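Local structure of C-glycoside 3-oxidase (Microbacterium trichothecenolyticum, 7DVE) at residues A[53-56]-A[62-65]; A[92-97]-A[439-444]; A[118-121]-A[126-129]. The protein oxidises the C3 hydroxyl of the sugar in C-glycosides such as isoorientin and mangiferin, using bound FAD and passing the electrons to oxygen to give hydrogen peroxide. All blocks are in the same frame, centred on the assembly; numbering follows the deposited sequence.

Interaction 1: A[53-56]-A[62-65]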
loop_
_atom_site.group_PDB
_atom_site.type_symbol
_atom_site.label_atom_id
_atom_site.label_comp_id
_atom_site.label_asym_id
_atom_site.label_seq_id
_atom_site.Cartn_x
_atom_site.Cartn_y
_atom_site.Cartn_z
ATOM N N HIS A 53 5.655 9.059 9.027
ATOM C CA HIS A 53 4.210 9.279 9.011
ATOM C C HIS A 53 3.871 10.697 9.470
ATOM O O HIS A 53 4.498 11.237 10.379
ATOM C CB HIS A 53 3.494 8.260 9.906
ATOM C CG HIS A 53 2.038 8.104 9.586
ATOM N ND1 HIS A 53 1.092 9.038 9.959
ATOM C CD2 HIS A 53 1.369 7.144 8.895
ATOM C CE1 HIS A 53 -0.097 8.654 9.521
ATOM N NE2 HIS A 53 0.040 7.503 8.885
ATOM N N VAL A 54 2.858 11.301 8.844
ATOM C CA VAL A 54 2.457 12.649 9.246
ATOM C C VAL A 54 2.054 12.700 10.722
ATOM O O VAL A 54 2.250 13.718 11.382
ATOM C CB VAL A 54 1.347 13.197 8.319
ATOM C CG1 VAL A 54 1.857 13.315 6.863
ATOM C CG2 VAL A 54 0.050 12.354 8.387
ATOM N N LYS A 55 1.547 11.610 11.290
ATOM C CA LYS A 55 1.209 11.680 12.712
ATOM C C LYS A 55 2.435 11.804 13.627
ATOM O O LYS A 55 2.282 11.854 14.855
ATOM C CB LYS A 55 0.400 10.456 13.109
ATOM C CG LYS A 55 -0.952 10.345 12.408
ATOM C CD LYS A 55 -2.050 9.914 13.391
ATOM C CE LYS A 55 -3.413 9.958 12.728
ATOM N NZ LYS A 55 -4.386 9.177 13.530
ATOM N N ASN A 56 3.645 11.835 13.078
ATOM C CA ASN A 56 4.801 12.235 13.860
ATOM C C ASN A 56 4.842 13.733 14.119
ATOM O O ASN A 56 5.653 14.173 14.935
ATOM C CB ASN A 56 6.089 11.820 13.150
ATOM C CG ASN A 56 6.403 10.369 13.334
ATOM O OD1 ASN A 56 6.826 9.941 14.419
ATOM N ND2 ASN A 56 6.212 9.586 12.267
ATOM N N GLU A 62 0.938 22.368 11.019
ATOM C CA GLU A 62 1.994 21.755 10.223
ATOM C C GLU A 62 1.572 20.384 9.713
ATOM O O GLU A 62 1.923 20.008 8.593
ATOM C CB GLU A 62 3.280 21.645 11.043
ATOM C CG GLU A 62 4.178 22.859 10.942
ATOM C CD GLU A 62 5.254 22.875 12.016
ATOM O OE1 GLU A 62 5.616 23.984 12.489
ATOM O OE2 GLU A 62 5.736 21.773 12.375
ATOM N N ARG A 63 0.815 19.624 10.518
ATOM C CA ARG A 63 0.381 18.294 10.095
ATOM C C ARG A 63 -0.602 18.385 8.940
ATOM O O ARG A 63 -0.482 17.658 7.940
ATOM C CB ARG A 63 -0.245 17.532 11.271
ATOM C CG ARG A 63 -0.446 16.039 10.979
ATOM C CD ARG A 63 -1.304 15.331 11.993
ATOM N NE ARG A 63 -0.608 15.134 13.260
ATOM C CZ ARG A 63 -1.081 14.417 14.274
ATOM N NH1 ARG A 63 -2.203 13.722 14.162
ATOM N NH2 ARG A 63 -0.412 14.398 15.428
ATOM N N ALA A 64 -1.593 19.265 9.068
ATOM C CA ALA A 64 -2.510 19.494 7.961
ATOM C C ALA A 64 -1.762 19.969 6.726
ATOM O O ALA A 64 -2.116 19.589 5.602
ATOM C CB ALA A 64 -3.584 20.502 8.372
ATOM N N HIS A 65 -0.688 20.746 6.915
ATOM C CA HIS A 65 0.094 21.225 5.779
ATOM C C HIS A 65 0.862 20.093 5.100
ATOM O O HIS A 65 0.928 20.031 3.868
ATOM C CB HIS A 65 1.047 22.320 6.235
ATOM C CG HIS A 65 1.630 23.126 5.117
ATOM N ND1 HIS A 65 0.897 23.513 4.014
ATOM C CD2 HIS A 65 2.867 23.652 4.950
ATOM C CE1 HIS A 65 1.664 24.225 3.208
ATOM N NE2 HIS A 65 2.861 24.331 3.758
#

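Interaction 2: A[92-97]-A[439-444]. With FAD (flavin-adenine dinucleotide), chain C.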
loop_
_atom_site.group_PDB
_atom_site.type_symbol
_atom_site.label_atom_id
_atom_site.label_comp_id
_atom_site.label_asym_id
_atom_site.label_seq_id
_atom_site.Cartn_x
_atom_site.Cartn_y
_atom_site.Cartn_z
ATOM N N ARG A 92 -14.866 12.684 -2.744
ATOM C CA ARG A 92 -13.839 13.333 -1.928
ATOM C C ARG A 92 -12.664 12.406 -1.612
ATOM O O ARG A 92 -12.850 11.222 -1.331
ATOM C CB ARG A 92 -14.437 13.826 -0.606
ATOM C CG ARG A 92 -14.877 15.277 -0.597
ATOM C CD ARG A 92 -14.829 15.859 0.806
ATOM N NE ARG A 92 -14.472 17.276 0.804
ATOM C CZ ARG A 92 -13.235 17.740 0.663
ATOM N NH1 ARG A 92 -12.201 16.924 0.503
ATOM N NH2 ARG A 92 -13.030 19.055 0.684
ATOM N N ALA A 93 -11.458 12.966 -1.606
ATOM C CA ALA A 93 -10.252 12.247 -1.227
ATOM C C ALA A 93 -9.928 12.462 0.250
ATOM O O ALA A 93 -10.093 13.570 0.776
ATOM C CB ALA A 93 -9.066 12.711 -2.078
ATOM N N ARG A 94 -9.465 11.398 0.909
ATOM C CA ARG A 94 -8.939 11.503 2.262
ATOM C C ARG A 94 -7.738 12.442 2.284
ATOM O O ARG A 94 -6.988 12.513 1.304
ATOM C CB ARG A 94 -8.486 10.141 2.767
ATOM C CG ARG A 94 -9.554 9.340 3.437
ATOM C CD ARG A 94 -9.187 7.898 3.265
ATOM N NE ARG A 94 -9.696 7.342 2.015
ATOM C CZ ARG A 94 -9.855 6.043 1.804
ATOM N NH1 ARG A 94 -9.551 5.152 2.742
ATOM N NH2 ARG A 94 -10.309 5.630 0.621
ATOM N N PRO A 95 -7.519 13.157 3.394
ATOM C CA PRO A 95 -6.338 14.033 3.489
ATOM C C PRO A 95 -5.055 13.269 3.216
ATOM O O PRO A 95 -4.925 12.106 3.574
ATOM C CB PRO A 95 -6.392 14.567 4.929
ATOM C CG PRO A 95 -7.698 14.040 5.544
ATOM C CD PRO A 95 -8.513 13.433 4.452
ATOM N N GLY A 96 -4.121 13.923 2.533
ATOM C CA GLY A 96 -2.897 13.292 2.109
ATOM C C GLY A 96 -2.978 12.541 0.794
ATOM O O GLY A 96 -1.969 11.980 0.356
ATOM N N THR A 97 -4.142 12.485 0.162
ATOM C CA THR A 97 -4.298 11.797 -1.111
ATOM C C THR A 97 -5.089 12.682 -2.072
ATOM O O THR A 97 -5.697 13.676 -1.673
ATOM C CB THR A 97 -5.009 10.450 -0.962
ATOM O OG1 THR A 97 -6.400 10.681 -0.710
ATOM C CG2 THR A 97 -4.420 9.645 0.157
ATOM N N LEU A 439 -16.060 2.308 -5.178
ATOM C CA LEU A 439 -14.955 1.513 -5.686
ATOM C C LEU A 439 -13.688 2.350 -5.760
ATOM O O LEU A 439 -13.726 3.537 -6.098
ATOM C CB LEU A 439 -15.298 0.927 -7.052
ATOM C CG LEU A 439 -16.523 0.018 -6.948
ATOM C CD1 LEU A 439 -16.968 -0.498 -8.316
ATOM C CD2 LEU A 439 -16.263 -1.131 -5.992
ATOM N N GLY A 440 -12.563 1.720 -5.412
ATOM C CA GLY A 440 -11.316 2.422 -5.226
ATOM C C GLY A 440 -11.057 2.839 -3.799
ATOM O O GLY A 440 -9.911 3.163 -3.458
ATOM N N ALA A 441 -12.080 2.821 -2.945
ATOM C CA ALA A 441 -11.914 3.289 -1.581
ATOM C C ALA A 441 -10.903 2.465 -0.793
ATOM O O ALA A 441 -10.310 2.994 0.138
ATOM C CB ALA A 441 -13.253 3.282 -0.859
ATOM N N SER A 442 -10.680 1.189 -1.147
ATOM C CA SER A 442 -9.744 0.372 -0.377
ATOM C C SER A 442 -8.301 0.851 -0.507
ATOM O O SER A 442 -7.482 0.528 0.353
ATOM C CB SER A 442 -9.827 -1.109 -0.802
ATOM O OG SER A 442 -9.185 -1.338 -2.046
ATOM N N LEU A 443 -7.983 1.618 -1.555
ATOM C CA LEU A 443 -6.626 2.045 -1.889
ATOM C C LEU A 443 -5.674 0.876 -2.056
ATOM O O LEU A 443 -4.462 1.062 -1.980
ATOM C CB LEU A 443 -6.061 3.013 -0.861
ATOM C CG LEU A 443 -7.022 4.089 -0.368
ATOM C CD1 LEU A 443 -6.543 4.546 0.994
ATOM C CD2 LEU A 443 -7.096 5.237 -1.349
ATOM N N HIS A 444 -6.205 -0.324 -2.281
ATOM C CA HIS A 444 -5.427 -1.532 -2.556
ATOM C C HIS A 444 -5.644 -1.892 -4.024
ATOM O O HIS A 444 -6.637 -2.536 -4.375
ATOM C CB HIS A 444 -5.867 -2.675 -1.641
ATOM C CG HIS A 444 -5.859 -2.326 -0.190
ATOM N ND1 HIS A 444 -6.468 -3.115 0.762
ATOM C CD2 HIS A 444 -5.266 -1.309 0.486
ATOM C CE1 HIS A 444 -6.282 -2.579 1.958
ATOM N NE2 HIS A 444 -5.548 -1.491 1.819
HETATM P PA FAD C . 3.097 4.321 -2.894
HETATM O O1A FAD C . 2.030 5.037 -3.634
HETATM O O2A FAD C . 2.936 4.103 -1.437
HETATM O O5B FAD C . 4.412 5.189 -3.237
HETATM C C5B FAD C . 4.752 5.426 -4.606
HETATM C C4B FAD C . 5.533 6.709 -4.725
HETATM O O4B FAD C . 5.889 6.818 -6.135
HETATM C C3B FAD C . 4.643 7.933 -4.426
HETATM O O3B FAD C . 5.310 8.746 -3.441
HETATM C C2B FAD C . 4.624 8.637 -5.791
HETATM O O2B FAD C . 4.629 10.061 -5.657
HETATM C C1B FAD C . 5.942 8.211 -6.405
HETATM N N9A FAD C . 5.926 8.404 -7.901
HETATM C C8A FAD C . 4.934 7.915 -8.663
HETATM N N7A FAD C . 5.188 8.226 -9.939
HETATM C C5A FAD C . 6.330 8.915 -9.980
HETATM C C6A FAD C . 7.014 9.433 -11.009
HETATM N N6A FAD C . 6.480 9.260 -12.218
HETATM N N1A FAD C . 8.177 10.092 -10.846
HETATM C C2A FAD C . 8.673 10.231 -9.548
HETATM N N3A FAD C . 7.947 9.668 -8.481
HETATM C C4A FAD C . 6.792 9.023 -8.719
HETATM N N1 FAD C . -2.108 -0.623 3.120
HETATM C C2 FAD C . -1.989 -1.763 3.896
HETATM O O2 FAD C . -1.341 -2.700 3.444
HETATM N N3 FAD C . -2.610 -1.832 5.154
HETATM C C4 FAD C . -3.318 -0.716 5.653
HETATM O O4 FAD C . -3.841 -0.780 6.771
HETATM C C4X FAD C . -3.428 0.421 4.859
HETATM N N5 FAD C . -4.141 1.506 5.251
HETATM C C5X FAD C . -4.104 2.646 4.502
HETATM C C6 FAD C . -4.718 3.828 4.956
HETATM C C7 FAD C . -4.648 5.019 4.242
HETATM C C7M FAD C . -5.327 6.305 4.776
HETATM C C8 FAD C . -3.954 5.045 3.031
HETATM C C8M FAD C . -3.871 6.357 2.227
HETATM C C9 FAD C . -3.346 3.872 2.563
HETATM C C9A FAD C . -3.420 2.667 3.286
HETATM N N10 FAD C . -2.850 1.528 2.830
HETATM C C10 FAD C . -2.811 0.443 3.605
HETATM C "C1'" FAD C . -2.217 1.422 1.484
HETATM C "C2'" FAD C . -0.693 1.594 1.463
HETATM O "O2'" FAD C . -0.385 2.954 1.812
HETATM C "C3'" FAD C . -0.119 1.203 0.061
HETATM O "O3'" FAD C . -0.417 -0.172 -0.221
HETATM C "C4'" FAD C . 1.406 1.323 0.030
HETATM O "O4'" FAD C . 1.785 2.650 0.362
HETATM C "C5'" FAD C . 1.945 0.987 -1.387
HETATM O "O5'" FAD C . 3.347 1.311 -1.479
HETATM P P FAD C . 4.104 1.631 -2.874
HETATM O O1P FAD C . 5.475 2.167 -2.655
HETATM O O2P FAD C . 3.923 0.418 -3.698
HETATM O O3P FAD C . 3.371 2.892 -3.576
HETATM O O HOH W 1 -10.165 2.726 3.069
#

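Interaction 3: A[118-121]-A[126-129]. With FAD (flavin-adenine dinucleotide), chain C.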
loop_
_atom_site.group_PDB
_atom_site.type_symbol
_atom_site.label_atom_id
_atom_site.label_comp_id
_atom_site.label_asym_id
_atom_site.label_seq_id
_atom_site.Cartn_x
_atom_site.Cartn_y
_atom_site.Cartn_z
ATOM N N SER A 118 -0.951 9.362 -3.597
ATOM C CA SER A 118 -0.186 10.282 -2.754
ATOM C C SER A 118 1.115 10.636 -3.467
ATOM O O SER A 118 1.748 9.774 -4.072
ATOM C CB SER A 118 0.162 9.684 -1.369
ATOM O OG SER A 118 -0.981 9.547 -0.553
ATOM N N SER A 119 1.531 11.894 -3.377
ATOM C CA SER A 119 2.764 12.354 -4.020
ATOM C C SER A 119 3.611 13.038 -2.953
ATOM O O SER A 119 3.405 14.222 -2.661
ATOM C CB SER A 119 2.470 13.296 -5.176
ATOM O OG SER A 119 2.098 12.564 -6.335
ATOM N N ASN A 120 4.555 12.291 -2.375
ATOM C CA ASN A 120 5.370 12.767 -1.255
ATOM C C ASN A 120 6.427 11.721 -0.936
ATOM O O ASN A 120 6.316 10.562 -1.344
ATOM C CB ASN A 120 4.515 13.052 -0.023
ATOM C CG ASN A 120 3.732 11.830 0.436
ATOM O OD1 ASN A 120 2.562 11.652 0.067
ATOM N ND2 ASN A 120 4.378 10.972 1.249
ATOM N N VAL A 121 7.469 12.139 -0.218
ATOM C CA VAL A 121 8.454 11.163 0.241
ATOM C C VAL A 121 7.787 10.280 1.286
ATOM O O VAL A 121 7.121 10.773 2.202
ATOM C CB VAL A 121 9.722 11.865 0.755
ATOM C CG1 VAL A 121 10.689 10.865 1.413
ATOM C CG2 VAL A 121 10.443 12.558 -0.428
ATOM N N ALA A 126 3.103 7.391 4.159
ATOM C CA ALA A 126 3.137 8.500 5.104
ATOM C C ALA A 126 1.767 8.782 5.707
ATOM O O ALA A 126 1.671 9.586 6.644
ATOM C CB ALA A 126 3.667 9.766 4.451
ATOM N N HIS A 127 0.724 8.107 5.224
ATOM C CA HIS A 127 -0.648 8.411 5.598
ATOM C C HIS A 127 -1.460 7.187 5.976
ATOM O O HIS A 127 -2.637 7.345 6.321
ATOM C CB HIS A 127 -1.386 9.118 4.440
ATOM C CG HIS A 127 -0.603 10.215 3.801
ATOM N ND1 HIS A 127 -0.579 11.497 4.307
ATOM C CD2 HIS A 127 0.201 10.222 2.714
ATOM C CE1 HIS A 127 0.198 12.251 3.550
ATOM N NE2 HIS A 127 0.677 11.503 2.572
ATOM N N TRP A 128 -0.898 5.981 5.874
ATOM C CA TRP A 128 -1.678 4.756 5.963
ATOM C C TRP A 128 -1.989 4.405 7.418
ATOM O O TRP A 128 -1.572 5.095 8.353
ATOM C CB TRP A 128 -0.955 3.607 5.261
ATOM C CG TRP A 128 0.291 3.078 5.937
ATOM C CD1 TRP A 128 1.149 3.758 6.775
ATOM C CD2 TRP A 128 0.823 1.753 5.817
ATOM N NE1 TRP A 128 2.192 2.935 7.161
ATOM C CE2 TRP A 128 2.010 1.698 6.600
ATOM C CE3 TRP A 128 0.417 0.610 5.129
ATOM C CZ2 TRP A 128 2.786 0.536 6.707
ATOM C CZ3 TRP A 128 1.196 -0.545 5.240
ATOM C CH2 TRP A 128 2.359 -0.571 6.024
ATOM N N THR A 129 -2.743 3.308 7.613
ATOM C CA THR A 129 -3.073 2.805 8.949
ATOM C C THR A 129 -2.434 1.447 9.238
ATOM O O THR A 129 -2.927 0.701 10.091
ATOM C CB THR A 129 -4.586 2.719 9.155
ATOM O OG1 THR A 129 -5.142 1.883 8.150
ATOM C CG2 THR A 129 -5.241 4.095 9.112
HETATM P PA FAD C . 3.097 4.321 -2.894
HETATM O O1A FAD C . 2.030 5.037 -3.634
HETATM O O2A FAD C . 2.936 4.103 -1.437
HETATM O O5B FAD C . 4.412 5.189 -3.237
HETATM C C5B FAD C . 4.752 5.426 -4.606
HETATM C C4B FAD C . 5.533 6.709 -4.725
HETATM O O4B FAD C . 5.889 6.818 -6.135
HETATM C C3B FAD C . 4.643 7.933 -4.426
HETATM O O3B FAD C . 5.310 8.746 -3.441
HETATM C C2B FAD C . 4.624 8.637 -5.791
HETATM O O2B FAD C . 4.629 10.061 -5.657
HETATM C C1B FAD C . 5.942 8.211 -6.405
HETATM N N9A FAD C . 5.926 8.404 -7.901
HETATM C C8A FAD C . 4.934 7.915 -8.663
HETATM N N7A FAD C . 5.188 8.226 -9.939
HETATM C C5A FAD C . 6.330 8.915 -9.980
HETATM C C6A FAD C . 7.014 9.433 -11.009
HETATM N N6A FAD C . 6.480 9.260 -12.218
HETATM N N1A FAD C . 8.177 10.092 -10.846
HETATM C C2A FAD C . 8.673 10.231 -9.548
HETATM N N3A FAD C . 7.947 9.668 -8.481
HETATM C C4A FAD C . 6.792 9.023 -8.719
HETATM N N1 FAD C . -2.108 -0.623 3.120
HETATM C C2 FAD C . -1.989 -1.763 3.896
HETATM O O2 FAD C . -1.341 -2.700 3.444
HETATM N N3 FAD C . -2.610 -1.832 5.154
HETATM C C4 FAD C . -3.318 -0.716 5.653
HETATM O O4 FAD C . -3.841 -0.780 6.771
HETATM C C4X FAD C . -3.428 0.421 4.859
HETATM N N5 FAD C . -4.141 1.506 5.251
HETATM C C5X FAD C . -4.104 2.646 4.502
HETATM C C6 FAD C . -4.718 3.828 4.956
HETATM C C7 FAD C . -4.648 5.019 4.242
HETATM C C7M FAD C . -5.327 6.305 4.776
HETATM C C8 FAD C . -3.954 5.045 3.031
HETATM C C8M FAD C . -3.871 6.357 2.227
HETATM C C9 FAD C . -3.346 3.872 2.563
HETATM C C9A FAD C . -3.420 2.667 3.286
HETATM N N10 FAD C . -2.850 1.528 2.830
HETATM C C10 FAD C . -2.811 0.443 3.605
HETATM C "C1'" FAD C . -2.217 1.422 1.484
HETATM C "C2'" FAD C . -0.693 1.594 1.463
HETATM O "O2'" FAD C . -0.385 2.954 1.812
HETATM C "C3'" FAD C . -0.119 1.203 0.061
HETATM O "O3'" FAD C . -0.417 -0.172 -0.221
HETATM C "C4'" FAD C . 1.406 1.323 0.030
HETATM O "O4'" FAD C . 1.785 2.650 0.362
HETATM C "C5'" FAD C . 1.945 0.987 -1.387
HETATM O "O5'" FAD C . 3.347 1.311 -1.479
HETATM P P FAD C . 4.104 1.631 -2.874
HETATM O O1P FAD C . 5.475 2.167 -2.655
HETATM O O2P FAD C . 3.923 0.418 -3.698
HETATM O O3P FAD C . 3.371 2.892 -3.576
#

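Interaction 1: A[53-56]-A[62-65]
V54 and R63 bring the two backbones together, with their CA atoms 6.1 Å apart where the 3-10 turn 54-56 passes the early part of helix 60-69. This is a turn-to-helix packing in a FAD-dependent oxidase of the GMC family. The turn lies in the loop between strand 37-40 of the parallel, Rossmann-type sheet and helix 60-69. No hydrogen bond joins the two segments. R63 makes the contact by laying its long side chain over the turn. CG stands anti to the backbone N (chi1 -168°), and the chain stays extended until it bends at chi3. The aliphatic part reaches the turn first: R63 CG is 3.6 Å from V54 O. The valine side chain adds a looser touch, V54 CB to R63 CG at 4.3 Å. Beyond the bend, the guanidinium lies with one face over the K55 backbone. K55 CA sits over the centre of that face, 3.9 Å above the plane. The polar end of R63 is held from between the segments, where NE donates to the carbonyl O of I57, and this probably helps to fix the rotation of the guanidinium. The K55 side chain passes R63 at a slant and meets it with its methylenes, CD 3.9 Å from R63 NH1. The two cationic ends are not in contact. The 3-10 turn has its own internal bracing. H53 O accepts from both N56 N and N56 ND2, and the amide of N56 reaches it in the carbonyl plane, on a lone pair. The H53 ring also bonds through NE2 to W128 O, which probably helps to hold it. In the plane of that ring, K55 N donates to H53 ND1 at 2.9 Å, nearly straight at 173°.

Interaction 2: A[92-97]-A[439-444]
The flavin pocket is bordered here by two loops, and R94 of one reaches A441 and L443 of the other just before H444, the probable catalytic proton acceptor. R94 NH2 donates to A441 O at 2.7 Å, with an N-H...O angle of 169°. The oxygen lies near the guanidinium plane and offers a lone pair. A water bridges the same two residues, accepting from R94 NH1 and donating to A441 O. R94 NH1 also binds P352 O, so NH1 and NH2 together hold two carbonyls and a water. L443 comes from the opposite direction and lays CD1 over one guanidinium face, offset toward its rim and 3.5 Å from R94 NH1. L443 CD1 packs between the arginine and the flavin, 3.3 Å from FAD C8. In this GMC oxidoreductase the loop after strand 427-436 carries H444. A type I turn from G440 to L443 leads up to it. H444 NE2 lies 3.8 Å from FAD N1, while its ND1 is bonded to Q298 OE1. S442 OG accepts from H444 N in an ST turn. In the loop 92-97, a type II turn from R94 to T97 has R94 O accepting from both T97 N and T97 OG1. T97 CG2 approaches the FAD methyl C8M at 3.9 Å.

Interaction 3: A[118-121]-A[126-129]
N120 and H127 meet in the FAD-binding loop of this GMC oxidoreductase, between strand 116-117 and helix 142-145. The two side chains come from opposite directions, and their amide and ring planes stand 86° apart. H127 NE2 donates to N120 OD1 at 3.1 Å. The oxygen lies in the plane of the imidazole ring, but the donor sits well above the carbonyl plane of the asparagine. N120 CG lies between its backbone N and carbonyl carbon (chi1 58°), which turns the amide toward the histidine. N120 ND2 donates to V121 O and to G123 O, and these bonds probably hold the amide in this rotation. This is the close part of the contact. A126 CB packs 3.5 Å from N120 ND2 and also lies over the rim of one H127 ring face. S118 OG sits beside H127 CD2, at 3.5 Å, and has G96 O as its hydrogen-bond partner. The contact is looser at V121, whose O is 4.2 Å from A126 CB. All five touching residues are buried, so the loose part is not a solvent-facing one. The same segments also line the cofactor: S118 O and S119 lie by the ribose of the adenosine half. W128 sets CB against the flavin, and its ring edge points at FAD N1. At the end of the segment, T129 OG1 donates to FAD N5 at 3.1 Å.

In the fold
Along the chain, interaction 1, on helix 60-69 and the loop before it, closes first. Interaction 2 then spans a long stretch, from 92-97 to the loop after strand 427-436. Interaction 3 falls within it, both segments sharing the loop between strand 116-117 and helix 142-145. Interactions 1 and 3 have centres 10 Å apart and touch through V54 N to A126 O. Interactions 2 and 3 lie 11 Å apart by centres and touch where G96 meets S118. Interactions 1 and 2, 18 Å apart by centres, do not meet. Segments 92-97, 439-444 and 126-129 border the flavin, while 118-121 runs by the adenosine ribose. Interaction 1 packs behind 126-129 in a second shell.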